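Resiniferatoxin-binding, phosphotriesterase-related protein (Rhodobacter sphaeroides 2.4.1, PDB 3K2G) probably acts as a zinc-dependent hydrolase of the phosphotriesterase family, holding two zinc ions in a TIM-barrel active site. Local coordinates at residues I172-E177 with P205-L210; D83-A88 with L118-A123; M239-M244 with F261-M266. One frame throughout, in Å; residues are numbered along the deposited sequence.

How the interactions relate
Interaction 1 lies within the barrel sheet and interaction 3 is buried where the chain leaves strands 234-236 and 258-261, whereas interaction 2 lies in the outer layer, partly open to solvent. Interaction 1 pairs two neighbouring parallel strands and ends in ligands of the zinc pair, so backbone hydrogen bonds and metal coordination dominate it. Interaction 3 joins the loop after strand 234-236 to the end of strand 258-261 and the loop beyond it, through ring, asparagine, proline and selenomethionine packing; it touches interaction 1 where Leu210 CD1 lies 3.8 Å from Met239 SE. Interaction 2 shares no element with them and combines a leucine-isoleucine contact with a salt bridge at the surface.

Interaction 1. Residues I172-E177 with P205-L210; sequences IGLIGE and PLMVHL. With ZN (zinc ion), chain J; ZN (zinc ion), chain I.
The imidazole of His209 meets Glu177 at its edge: Glu177 OE1 lies in the ring plane, 3.3 Å from His209 CB, and a zinc-bound water occupies the edge as well. His238 and Tyr136, which belong to the site of the zinc held by His209, also bring their rings against the imidazole, Tyr136 edge-to-face. The carboxylate is turned 55° from the ring plane, and the two groups are joined through zinc: His209 ND1 binds one ion at 2.1 Å and Glu177 OE1 binds the same ion at 2.4 Å. Glu177 OE2 reaches the second zinc, whose site His34, His36 and Asp304 complete, so the carboxylate bridges the pair together with a shared water. The glutamate chain leaves with CG anti to the backbone N (chi1 157°) and then bends at chi2, which carries its end back to the metals.

Strands 175-177 and 206-208, which lead to the site, run parallel. Ile175 N donates to Pro205 O (2.9 Å), Met207 N to Ile175 O (3.1 Å), and Glu177 N to Met207 O. On one face Leu174 CD1 packs against CE of the selenomethionine Met207 at 3.6 Å; on the other, Ile175 CG2 meets Leu206 CD1 at 3.7 Å. Helix 186-202 joins the strands in a beta-alpha-beta unit and packs on Ile175, Leu206 and Val208, with helix 150-162 beside Ile175 and helix 217-226 beside Leu206.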
ATOM      1  N   ILE B 172      -2.821  42.713  15.789  1.00 20.26           N
ATOM      2  CA  ILE B 172      -2.843  41.337  15.306  1.00 18.89           C
ATOM      3  C   ILE B 172      -2.277  40.377  16.338  1.00 19.34           C
ATOM      4  O   ILE B 172      -1.475  40.765  17.186  1.00 17.43           O
ATOM      5  CB  ILE B 172      -2.056  41.187  13.990  1.00 21.18           C
ATOM      6  CG1 ILE B 172      -0.593  41.592  14.200  1.00 23.33           C
ATOM      7  CG2 ILE B 172      -2.702  42.038  12.902  1.00 19.94           C
ATOM      8  CD1 ILE B 172       0.286  41.362  12.983  1.00 22.46           C
ATOM      9  N   GLY B 173      -2.705  39.121  16.263  1.00 17.48           N
ATOM     10  CA  GLY B 173      -2.244  38.121  17.210  1.00 19.34           C
ATOM     11  C   GLY B 173      -1.558  36.975  16.504  1.00 19.18           C
ATOM     12  O   GLY B 173      -1.028  36.057  17.123  1.00 17.88           O
ATOM     13  N   LEU B 174      -1.575  37.040  15.182  1.00 20.07           N
ATOM     14  CA  LEU B 174      -0.957  36.025  14.350  1.00 21.54           C
ATOM     15  C   LEU B 174      -0.543  36.711  13.066  1.00 20.86           C
ATOM     16  O   LEU B 174      -1.159  37.687  12.643  1.00 18.98           O
ATOM     17  CB  LEU B 174      -1.951  34.891  14.060  1.00 26.07           C
ATOM     18  CG  LEU B 174      -1.925  34.205  12.687  1.00 28.67           C
ATOM     19  CD1 LEU B 174      -1.949  32.709  12.861  1.00 30.07           C
ATOM     20  CD2 LEU B 174      -3.119  34.660  11.860  1.00 31.68           C
ATOM     21  N   ILE B 175       0.519  36.214  12.458  1.00 19.43           N
ATOM     22  CA  ILE B 175       1.000  36.776  11.213  1.00 20.55           C
ATOM     23  C   ILE B 175       0.484  35.902  10.099  1.00 23.05           C
ATOM     24  O   ILE B 175       1.062  34.844   9.837  1.00 21.77           O
ATOM     25  CB  ILE B 175       2.539  36.749  11.128  1.00 19.34           C
ATOM     26  CG1 ILE B 175       3.135  37.605  12.243  1.00 18.68           C
ATOM     27  CG2 ILE B 175       2.987  37.202   9.744  1.00 20.32           C
ATOM     28  CD1 ILE B 175       4.637  37.780  12.168  1.00 18.51           C
ATOM     29  N   GLY B 176      -0.597  36.272   9.430  1.00 24.50           N
ATOM     30  CA  GLY B 176      -0.936  35.338   8.388  1.00 27.64           C
ATOM     31  C   GLY B 176      -2.150  34.930   7.595  1.00 29.60           C
ATOM     32  O   GLY B 176      -3.247  35.481   7.618  1.00 31.76           O
ATOM     33  N   GLU B 177      -1.801  33.879   6.860  1.00 30.76           N
ATOM     34  CA  GLU B 177      -2.533  33.161   5.852  1.00 25.53           C
ATOM     35  C   GLU B 177      -1.716  33.865   4.770  1.00 24.42           C
ATOM     36  O   GLU B 177      -2.239  34.639   3.969  1.00 22.88           O
ATOM     37  CB  GLU B 177      -4.010  33.551   5.764  1.00 29.16           C
ATOM     38  CG  GLU B 177      -4.659  33.237   4.396  1.00 21.00           C
ATOM     39  CD  GLU B 177      -5.392  31.899   4.315  1.00 21.03           C
ATOM     40  OE1 GLU B 177      -4.793  30.900   3.857  1.00 14.81           O
ATOM     41  OE2 GLU B 177      -6.579  31.858   4.704  1.00 13.83           O
ATOM     42  N   PRO B 205       3.076  34.067  16.081  1.00 15.65           N
ATOM     43  CA  PRO B 205       3.001  32.855  15.258  1.00 15.79           C
ATOM     44  C   PRO B 205       2.922  33.223  13.779  1.00 15.36           C
ATOM     45  O   PRO B 205       2.473  34.312  13.430  1.00 14.27           O
ATOM     46  CB  PRO B 205       1.717  32.188  15.737  1.00 17.03           C
ATOM     47  CG  PRO B 205       1.602  32.639  17.156  1.00 17.94           C
ATOM     48  CD  PRO B 205       1.982  34.093  17.065  1.00 16.24           C
ATOM     49  N   LEU B 206       3.354  32.306  12.920  1.00 15.01           N
ATOM     50  CA  LEU B 206       3.336  32.517  11.476  1.00 15.61           C
ATOM     51  C   LEU B 206       2.504  31.419  10.815  1.00 14.86           C
ATOM     52  O   LEU B 206       2.708  30.232  11.067  1.00 12.48           O
ATOM     53  CB  LEU B 206       4.763  32.499  10.922  1.00 16.92           C
ATOM     54  CG  LEU B 206       4.932  32.579   9.402  1.00 18.03           C
ATOM     55  CD1 LEU B 206       4.430  33.930   8.894  1.00 16.86           C
ATOM     56  CD2 LEU B 206       6.402  32.387   9.040  1.00 16.62           C
HETATM   57  N   MSE B 207       1.563  31.824   9.972  1.00 15.56           N
HETATM   58  CA  MSE B 207       0.685  30.885   9.288  1.00 14.79           C
HETATM   59  C   MSE B 207       0.848  31.059   7.788  1.00 15.07           C
HETATM   60  O   MSE B 207       0.729  32.169   7.262  1.00 15.86           O
HETATM   61  CB  MSE B 207      -0.765  31.137   9.698  1.00 15.49           C
HETATM   62  CG  MSE B 207      -1.781  30.170   9.081  1.00 19.51           C
HETATM   63 SE   MSE B 207      -3.540  30.499   9.724  1.00 27.10          SE
HETATM   64  CE  MSE B 207      -3.367  29.698  11.482  1.00 20.11           C
ATOM     65  N   VAL B 208       1.121  29.957   7.101  1.00 14.32           N
ATOM     66  CA  VAL B 208       1.336  29.998   5.665  1.00 14.49           C
ATOM     67  C   VAL B 208       0.364  29.156   4.845  1.00 15.26           C
ATOM     68  O   VAL B 208       0.189  27.958   5.083  1.00 12.49           O
ATOM     69  CB  VAL B 208       2.778  29.547   5.320  1.00 15.74           C
ATOM     70  CG1 VAL B 208       3.032  29.687   3.828  1.00 14.95           C
ATOM     71  CG2 VAL B 208       3.787  30.383   6.097  1.00 14.99           C
ATOM     72  N   HIS B 209      -0.253  29.804   3.861  1.00 16.57           N
ATOM     73  CA  HIS B 209      -1.181  29.147   2.955  1.00 17.74           C
ATOM     74  C   HIS B 209      -0.363  28.320   1.965  1.00 18.50           C
ATOM     75  O   HIS B 209       0.562  28.819   1.327  1.00 17.41           O
ATOM     76  CB  HIS B 209      -2.001  30.180   2.182  1.00 20.06           C
ATOM     77  CG  HIS B 209      -2.630  29.643   0.932  1.00 19.25           C
ATOM     78  ND1 HIS B 209      -3.980  29.388   0.831  1.00 19.79           N
ATOM     79  CD2 HIS B 209      -2.092  29.288  -0.260  1.00 22.10           C
ATOM     80  CE1 HIS B 209      -4.248  28.897  -0.366  1.00 22.88           C
ATOM     81  NE2 HIS B 209      -3.118  28.824  -1.049  1.00 22.52           N
ATOM     82  N   LEU B 210      -0.721  27.050   1.830  1.00 18.15           N
ATOM     83  CA  LEU B 210      -0.043  26.153   0.895  1.00 18.23           C
ATOM     84  C   LEU B 210      -1.002  25.757  -0.199  1.00 19.54           C
ATOM     85  O   LEU B 210      -2.223  25.753  -0.003  1.00 19.89           O
ATOM     86  CB  LEU B 210       0.442  24.896   1.597  1.00 19.93           C
ATOM     87  CG  LEU B 210       1.569  24.981   2.627  1.00 18.70           C
ATOM     88  CD1 LEU B 210       1.848  23.607   3.256  1.00 21.43           C
ATOM     89  CD2 LEU B 210       2.807  25.498   1.936  1.00 18.45           C
TER
HETATM   90 ZN    ZN J 401      -5.679  29.596   2.101  1.00 33.45          ZN
HETATM   91 ZN    ZN I 400      -8.267  30.376   4.519  1.00 22.19          ZN
HETATM   92  O   HOH W   1      -7.694  29.683   2.775  1.00 19.45           O
HETATM   93  O   HOH W   2      -7.185  28.809   0.394  1.00 28.21           O

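Interaction 2. Residues D83-A88 with L118-A123; sequences DDLDLA and LRRISA
Leu85 turns its CD1 methyl to Ile121 and its CD2 methyl to Arg120, and this is the tight part of the contact. Leu85 CD1 lies 3.5 Å from Ile121 CD1, closer than carbon atoms usually come, while Leu85 CD2 approaches Arg120 CD to 3.3 Å and Arg120 NH1 to 3.2 Å. Leu85 CG sits over one face of the guanidinium, so the leucine packs on that face. Ala88, one turn further along, adds a lighter touch, its CB 4.2 Å from Ile121 CD1.

The solvent side is held differently. There the exposed Asp86 forms a salt bridge to Arg120, with Asp86 OD1 2.8 Å from Arg120 NH2 and placed at the edge of the guanidinium. The carboxylate plane is turned 72° from the guanidinium plane, and Asp86 OD2 stays 3.6 Å from Arg120 NH2, so the grip is by one oxygen on one nitrogen rather than a paired, side-by-side arrangement. Arg120 reaches Asp86 by an extended chain from CG to NE, with CG anti to its own backbone N (chi1 175°). Glu124 OE2, on the same helix, forms a salt bridge with Arg120 NE, giving the guanidinium a second acidic partner.

Asp84 N-caps helix 85-97, its OD1 accepting from Leu87 N at 2.8 Å, so the contact lies at the first turn of that helix. Helices 85-97 and 115-125 follow one another with strand 102-105 between them, an arrangement characteristic of the outer helical layer of a TIM barrel.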
ATOM      1  N   ASP B  83     -20.123  38.354   3.171  1.00 24.04           N
ATOM      2  CA  ASP B  83     -20.418  39.754   3.442  1.00 24.55           C
ATOM      3  C   ASP B  83     -21.620  40.052   4.328  1.00 25.60           C
ATOM      4  O   ASP B  83     -21.980  41.216   4.497  1.00 23.16           O
ATOM      5  CB  ASP B  83     -20.598  40.494   2.119  1.00 25.99           C
ATOM      6  CG  ASP B  83     -21.568  39.789   1.187  1.00 25.62           C
ATOM      7  OD1 ASP B  83     -22.392  38.989   1.674  1.00 22.85           O
ATOM      8  OD2 ASP B  83     -21.509  40.040  -0.033  1.00 29.32           O
ATOM      9  N   ASP B  84     -22.257  39.027   4.881  1.00 26.29           N
ATOM     10  CA  ASP B  84     -23.396  39.276   5.757  1.00 26.80           C
ATOM     11  C   ASP B  84     -22.955  39.094   7.199  1.00 26.33           C
ATOM     12  O   ASP B  84     -22.839  37.973   7.692  1.00 23.55           O
ATOM     13  CB  ASP B  84     -24.558  38.330   5.455  1.00 28.31           C
ATOM     14  CG  ASP B  84     -25.831  38.741   6.176  1.00 30.67           C
ATOM     15  OD1 ASP B  84     -25.808  38.836   7.423  1.00 29.04           O
ATOM     16  OD2 ASP B  84     -26.853  38.978   5.496  1.00 32.28           O
ATOM     17  N   LEU B  85     -22.729  40.214   7.877  1.00 26.50           N
ATOM     18  CA  LEU B  85     -22.266  40.197   9.255  1.00 26.45           C
ATOM     19  C   LEU B  85     -23.240  39.543  10.225  1.00 26.35           C
ATOM     20  O   LEU B  85     -22.828  38.833  11.146  1.00 24.57           O
ATOM     21  CB  LEU B  85     -21.955  41.624   9.707  1.00 28.62           C
ATOM     22  CG  LEU B  85     -20.973  41.786  10.866  1.00 29.79           C
ATOM     23  CD1 LEU B  85     -19.702  40.995  10.596  1.00 29.96           C
ATOM     24  CD2 LEU B  85     -20.653  43.261  11.037  1.00 32.09           C
ATOM     25  N   ASP B  86     -24.533  39.778  10.030  1.00 24.66           N
ATOM     26  CA  ASP B  86     -25.522  39.189  10.921  1.00 23.92           C
ATOM     27  C   ASP B  86     -25.550  37.667  10.813  1.00 21.48           C
ATOM     28  O   ASP B  86     -25.744  36.974  11.810  1.00 21.17           O
ATOM     29  CB  ASP B  86     -26.907  39.772  10.631  1.00 25.77           C
ATOM     30  CG  ASP B  86     -27.037  41.203  11.106  1.00 27.11           C
ATOM     31  OD1 ASP B  86     -27.023  41.420  12.335  1.00 28.87           O
ATOM     32  OD2 ASP B  86     -27.140  42.109  10.254  1.00 28.55           O
ATOM     33  N   LEU B  87     -25.353  37.152   9.606  1.00 20.63           N
ATOM     34  CA  LEU B  87     -25.338  35.707   9.386  1.00 20.68           C
ATOM     35  C   LEU B  87     -24.077  35.116  10.017  1.00 19.18           C
ATOM     36  O   LEU B  87     -24.113  34.044  10.632  1.00 17.35           O
ATOM     37  CB  LEU B  87     -25.364  35.393   7.884  1.00 21.53           C
ATOM     38  CG  LEU B  87     -25.307  33.908   7.494  1.00 20.47           C
ATOM     39  CD1 LEU B  87     -26.450  33.156   8.151  1.00 20.44           C
ATOM     40  CD2 LEU B  87     -25.375  33.765   5.985  1.00 20.51           C
ATOM     41  N   ALA B  88     -22.963  35.824   9.857  1.00 18.05           N
ATOM     42  CA  ALA B  88     -21.694  35.389  10.429  1.00 19.13           C
ATOM     43  C   ALA B  88     -21.886  35.223  11.931  1.00 18.57           C
ATOM     44  O   ALA B  88     -21.494  34.212  12.512  1.00 18.22           O
ATOM     45  CB  ALA B  88     -20.609  36.424  10.148  1.00 17.58           C
ATOM     46  N   LEU B 118     -14.859  42.196  12.878  1.00 25.18           N
ATOM     47  CA  LEU B 118     -14.437  41.163  13.818  1.00 24.95           C
ATOM     48  C   LEU B 118     -14.841  41.508  15.252  1.00 23.94           C
ATOM     49  O   LEU B 118     -15.316  40.649  15.993  1.00 22.40           O
ATOM     50  CB  LEU B 118     -12.916  40.955  13.746  1.00 24.65           C
ATOM     51  CG  LEU B 118     -12.336  40.386  12.447  1.00 25.98           C
ATOM     52  CD1 LEU B 118     -10.870  40.034  12.653  1.00 23.20           C
ATOM     53  CD2 LEU B 118     -13.121  39.144  12.033  1.00 23.46           C
ATOM     54  N   ARG B 119     -14.654  42.766  15.641  1.00 25.08           N
ATOM     55  CA  ARG B 119     -15.011  43.191  16.989  1.00 26.50           C
ATOM     56  C   ARG B 119     -16.514  43.092  17.242  1.00 27.42           C
ATOM     57  O   ARG B 119     -16.948  42.720  18.336  1.00 27.58           O
ATOM     58  CB  ARG B 119     -14.512  44.618  17.238  1.00 27.78           C
ATOM     59  CG  ARG B 119     -13.030  44.677  17.594  1.00 26.75           C
ATOM     60  CD  ARG B 119     -12.511  46.101  17.708  1.00 28.62           C
ATOM     61  NE  ARG B 119     -11.208  46.137  18.374  1.00 30.79           N
ATOM     62  CZ  ARG B 119     -10.487  47.239  18.568  1.00 31.82           C
ATOM     63  NH1 ARG B 119     -10.933  48.413  18.142  1.00 31.53           N
ATOM     64  NH2 ARG B 119      -9.324  47.166  19.204  1.00 31.40           N
ATOM     65  N   ARG B 120     -17.315  43.417  16.236  1.00 28.33           N
ATOM     66  CA  ARG B 120     -18.758  43.325  16.406  1.00 29.52           C
ATOM     67  C   ARG B 120     -19.122  41.853  16.568  1.00 27.50           C
ATOM     68  O   ARG B 120     -19.973  41.497  17.384  1.00 27.15           O
ATOM     69  CB  ARG B 120     -19.489  43.918  15.198  1.00 31.42           C
ATOM     70  CG  ARG B 120     -20.998  43.743  15.267  1.00 34.07           C
ATOM     71  CD  ARG B 120     -21.694  44.282  14.031  1.00 37.82           C
ATOM     72  NE  ARG B 120     -23.050  43.748  13.921  1.00 40.31           N
ATOM     73  CZ  ARG B 120     -23.839  43.907  12.863  1.00 40.61           C
ATOM     74  NH1 ARG B 120     -23.418  44.593  11.808  1.00 41.20           N
ATOM     75  NH2 ARG B 120     -25.048  43.364  12.855  1.00 41.98           N
ATOM     76  N   ILE B 121     -18.460  40.994  15.799  1.00 27.49           N
ATOM     77  CA  ILE B 121     -18.727  39.564  15.879  1.00 25.50           C
ATOM     78  C   ILE B 121     -18.341  39.016  17.252  1.00 24.76           C
ATOM     79  O   ILE B 121     -19.113  38.288  17.876  1.00 23.02           O
ATOM     80  CB  ILE B 121     -17.962  38.794  14.782  1.00 25.92           C
ATOM     81  CG1 ILE B 121     -18.434  39.270  13.404  1.00 24.27           C
ATOM     82  CG2 ILE B 121     -18.182  37.300  14.946  1.00 25.43           C
ATOM     83  CD1 ILE B 121     -17.700  38.645  12.244  1.00 23.82           C
ATOM     84  N   SER B 122     -17.152  39.375  17.727  1.00 25.38           N
ATOM     85  CA  SER B 122     -16.703  38.906  19.032  1.00 26.52           C
ATOM     86  C   SER B 122     -17.614  39.465  20.120  1.00 27.25           C
ATOM     87  O   SER B 122     -17.950  38.773  21.078  1.00 26.76           O
ATOM     88  CB  SER B 122     -15.258  39.338  19.299  1.00 26.43           C
ATOM     89  OG  SER B 122     -15.158  40.743  19.441  1.00 28.43           O
ATOM     90  N   ALA B 123     -18.020  40.720  19.962  1.00 28.09           N
ATOM     91  CA  ALA B 123     -18.889  41.354  20.946  1.00 30.55           C
ATOM     92  C   ALA B 123     -20.256  40.677  21.046  1.00 30.57           C
ATOM     93  O   ALA B 123     -20.727  40.381  22.142  1.00 30.17           O
ATOM     94  CB  ALA B 123     -19.061  42.835  20.620  1.00 30.75           C
TER

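Interaction 3. Residues M239-M244 with F261-M266; sequences MNPSHM and FDMIGM
Met239 and Phe261 meet through a CH-pi contact. Met239 CB stands over the centre of the phenyl ring, 4.0 Å from its centroid and 11° off the ring normal. Beyond CB the side chain of this selenomethionine leads away from the ring, because it bends at both chi2 and chi3. Backbone atoms of Asn240 lie near the same ring, with Asn240 CA 3.7 Å from Phe261 CD1.

Apolar packing joins Pro241 to Met263. Met263, also a selenomethionine, crosses the pyrrolidine of Pro241 at about a right angle, its SE 3.8 Å from Pro241 CD.

The amide of Asn240 makes a third kind of contact. Its side chain packs against both Phe261 and Met263, and Asn240 CG comes within 3.4 Å of Met263 CB, close to the backbone of Asp262 and Met263.

Among the clear backbone hydrogen bonds, Ser242 N donates to Met239 O at 2.9 Å, closing the short 3-10 segment 240-241, and Met266 N donates to Met263 O across a type II turn in which Gly265 sits in a conformation suited to glycine. Asp262 OD1 accepts a hydrogen bond from His238 ND1. Helix 280-292 packs on Asn240 and Phe261, and helix 246-255 on Met239 and Phe261.

The contact thus lies where the chain leaves strands 234-236 and 258-261 of the TIM barrel, beside the metal site. Its chemistry is one of buried van der Waals contacts plus an asparagine amide lying against backbone, while Asp262 occupies a second-shell position consistent with holding the orientation of His238, a ligand of one zinc ion.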
HETATM    1  N   MSE B 239      -3.332  21.048   4.715  1.00 14.11           N
HETATM    2  CA  MSE B 239      -2.618  19.782   4.630  1.00 16.12           C
HETATM    3  C   MSE B 239      -3.499  18.639   4.130  1.00 16.11           C
HETATM    4  O   MSE B 239      -2.993  17.643   3.623  1.00 14.52           O
HETATM    5  CB  MSE B 239      -2.042  19.428   5.994  1.00 17.41           C
HETATM    6  CG  MSE B 239      -0.954  20.403   6.449  1.00 18.40           C
HETATM    7 SE   MSE B 239       0.477  20.599   5.152  1.00 27.23          SE
HETATM    8  CE  MSE B 239       1.098  18.764   5.174  1.00 23.64           C
ATOM      9  N   ASN B 240      -4.816  18.797   4.264  1.00 16.19           N
ATOM     10  CA  ASN B 240      -5.778  17.770   3.857  1.00 17.77           C
ATOM     11  C   ASN B 240      -5.491  17.033   2.548  1.00 17.54           C
ATOM     12  O   ASN B 240      -5.503  15.808   2.518  1.00 17.38           O
ATOM     13  CB  ASN B 240      -7.192  18.358   3.784  1.00 19.56           C
ATOM     14  CG  ASN B 240      -7.673  18.898   5.115  1.00 20.35           C
ATOM     15  OD1 ASN B 240      -8.638  18.394   5.697  1.00 23.80           O
ATOM     16  ND2 ASN B 240      -7.004  19.931   5.605  1.00 17.70           N
ATOM     17  N   PRO B 241      -5.239  17.766   1.450  1.00 17.45           N
ATOM     18  CA  PRO B 241      -4.965  17.137   0.153  1.00 18.17           C
ATOM     19  C   PRO B 241      -3.742  16.230   0.055  1.00 19.36           C
ATOM     20  O   PRO B 241      -3.650  15.427  -0.871  1.00 17.45           O
ATOM     21  CB  PRO B 241      -4.859  18.331  -0.799  1.00 20.77           C
ATOM     22  CG  PRO B 241      -5.726  19.376  -0.142  1.00 19.49           C
ATOM     23  CD  PRO B 241      -5.328  19.231   1.304  1.00 18.73           C
ATOM     24  N   SER B 242      -2.799  16.360   0.985  1.00 18.24           N
ATOM     25  CA  SER B 242      -1.603  15.526   0.944  1.00 17.69           C
ATOM     26  C   SER B 242      -1.665  14.378   1.945  1.00 17.96           C
ATOM     27  O   SER B 242      -0.640  13.810   2.326  1.00 16.86           O
ATOM     28  CB  SER B 242      -0.341  16.377   1.177  1.00 18.54           C
ATOM     29  OG  SER B 242      -0.385  17.083   2.407  1.00 16.38           O
ATOM     30  N   HIS B 243      -2.884  14.027   2.350  1.00 17.89           N
ATOM     31  CA  HIS B 243      -3.117  12.942   3.299  1.00 18.07           C
ATOM     32  C   HIS B 243      -2.519  11.610   2.848  1.00 18.24           C
ATOM     33  O   HIS B 243      -2.199  10.762   3.677  1.00 17.54           O
ATOM     34  CB  HIS B 243      -4.618  12.745   3.505  1.00 19.20           C
ATOM     35  CG  HIS B 243      -5.317  12.170   2.311  1.00 19.65           C
ATOM     36  ND1 HIS B 243      -5.390  10.813   2.074  1.00 19.71           N
ATOM     37  CD2 HIS B 243      -5.954  12.768   1.276  1.00 21.10           C
ATOM     38  CE1 HIS B 243      -6.045  10.601   0.945  1.00 21.85           C
ATOM     39  NE2 HIS B 243      -6.398  11.771   0.442  1.00 19.71           N
HETATM   40  N   MSE B 244      -2.386  11.429   1.537  1.00 19.04           N
HETATM   41  CA  MSE B 244      -1.851  10.188   0.973  1.00 21.42           C
HETATM   42  C   MSE B 244      -0.336  10.181   0.823  1.00 19.79           C
HETATM   43  O   MSE B 244       0.227   9.293   0.184  1.00 18.11           O
HETATM   44  CB  MSE B 244      -2.483   9.891  -0.397  1.00 24.81           C
HETATM   45  CG  MSE B 244      -3.310  11.014  -1.010  1.00 33.85           C
HETATM   46 SE   MSE B 244      -2.336  12.657  -1.461  1.00 42.36          SE
HETATM   47  CE  MSE B 244      -1.675  12.164  -3.261  1.00 37.33           C
ATOM     48  N   PHE B 261      -4.967  20.760   9.236  1.00 11.81           N
ATOM     49  CA  PHE B 261      -5.998  20.116   8.433  1.00 12.80           C
ATOM     50  C   PHE B 261      -7.221  21.016   8.605  1.00 13.22           C
ATOM     51  O   PHE B 261      -8.157  20.705   9.336  1.00 12.14           O
ATOM     52  CB  PHE B 261      -6.254  18.699   8.950  1.00 13.78           C
ATOM     53  CG  PHE B 261      -5.129  17.750   8.646  1.00 15.99           C
ATOM     54  CD1 PHE B 261      -5.112  17.025   7.458  1.00 15.60           C
ATOM     55  CD2 PHE B 261      -4.055  17.627   9.520  1.00 16.03           C
ATOM     56  CE1 PHE B 261      -4.037  16.194   7.142  1.00 16.00           C
ATOM     57  CE2 PHE B 261      -2.976  16.802   9.215  1.00 13.83           C
ATOM     58  CZ  PHE B 261      -2.967  16.081   8.026  1.00 16.92           C
ATOM     59  N   ASP B 262      -7.161  22.159   7.930  1.00 16.03           N
ATOM     60  CA  ASP B 262      -8.203  23.176   7.973  1.00 16.95           C
ATOM     61  C   ASP B 262      -9.298  23.008   6.927  1.00 17.05           C
ATOM     62  O   ASP B 262     -10.075  23.929   6.706  1.00 16.92           O
ATOM     63  CB  ASP B 262      -7.569  24.561   7.799  1.00 17.88           C
ATOM     64  CG  ASP B 262      -6.483  24.578   6.732  1.00 20.01           C
ATOM     65  OD1 ASP B 262      -6.720  24.057   5.620  1.00 18.87           O
ATOM     66  OD2 ASP B 262      -5.390  25.119   7.006  1.00 18.08           O
HETATM   67  N   MSE B 263      -9.369  21.849   6.283  1.00 17.02           N
HETATM   68  CA  MSE B 263     -10.388  21.644   5.256  1.00 18.27           C
HETATM   69  C   MSE B 263     -11.418  20.588   5.627  1.00 19.03           C
HETATM   70  O   MSE B 263     -12.110  20.041   4.763  1.00 17.96           O
HETATM   71  CB  MSE B 263      -9.717  21.306   3.926  1.00 20.76           C
HETATM   72  CG  MSE B 263      -8.961  22.497   3.350  1.00 24.24           C
HETATM   73 SE   MSE B 263      -7.612  22.123   2.022  1.00 27.55          SE
HETATM   74  CE  MSE B 263      -8.733  21.218   0.706  1.00 23.82           C
ATOM     75  N   ILE B 264     -11.524  20.321   6.923  1.00 17.37           N
ATOM     76  CA  ILE B 264     -12.478  19.348   7.430  1.00 19.57           C
ATOM     77  C   ILE B 264     -13.889  19.705   6.996  1.00 21.52           C
ATOM     78  O   ILE B 264     -14.365  20.811   7.261  1.00 18.04           O
ATOM     79  CB  ILE B 264     -12.486  19.315   8.961  1.00 20.93           C
ATOM     80  CG1 ILE B 264     -11.095  18.946   9.484  1.00 20.56           C
ATOM     81  CG2 ILE B 264     -13.571  18.359   9.446  1.00 18.40           C
ATOM     82  CD1 ILE B 264     -10.585  17.615   8.999  1.00 19.90           C
ATOM     83  N   GLY B 265     -14.562  18.763   6.349  1.00 22.39           N
ATOM     84  CA  GLY B 265     -15.924  19.011   5.911  1.00 24.22           C
ATOM     85  C   GLY B 265     -16.018  19.496   4.478  1.00 24.69           C
ATOM     86  O   GLY B 265     -17.090  19.411   3.868  1.00 24.69           O
HETATM   87  N   MSE B 266     -14.908  20.006   3.943  1.00 24.08           N
HETATM   88  CA  MSE B 266     -14.869  20.507   2.565  1.00 26.13           C
HETATM   89  C   MSE B 266     -14.674  19.356   1.595  1.00 27.95           C
HETATM   90  O   MSE B 266     -13.622  18.717   1.573  1.00 28.50           O
HETATM   91  CB  MSE B 266     -13.733  21.520   2.375  1.00 25.46           C
HETATM   92  CG  MSE B 266     -13.479  22.000   0.925  1.00 28.55           C
HETATM   93 SE   MSE B 266     -12.126  23.356   0.950  1.00 26.37          SE
HETATM   94  CE  MSE B 266     -10.893  22.887  -0.528  1.00 30.48           C
TER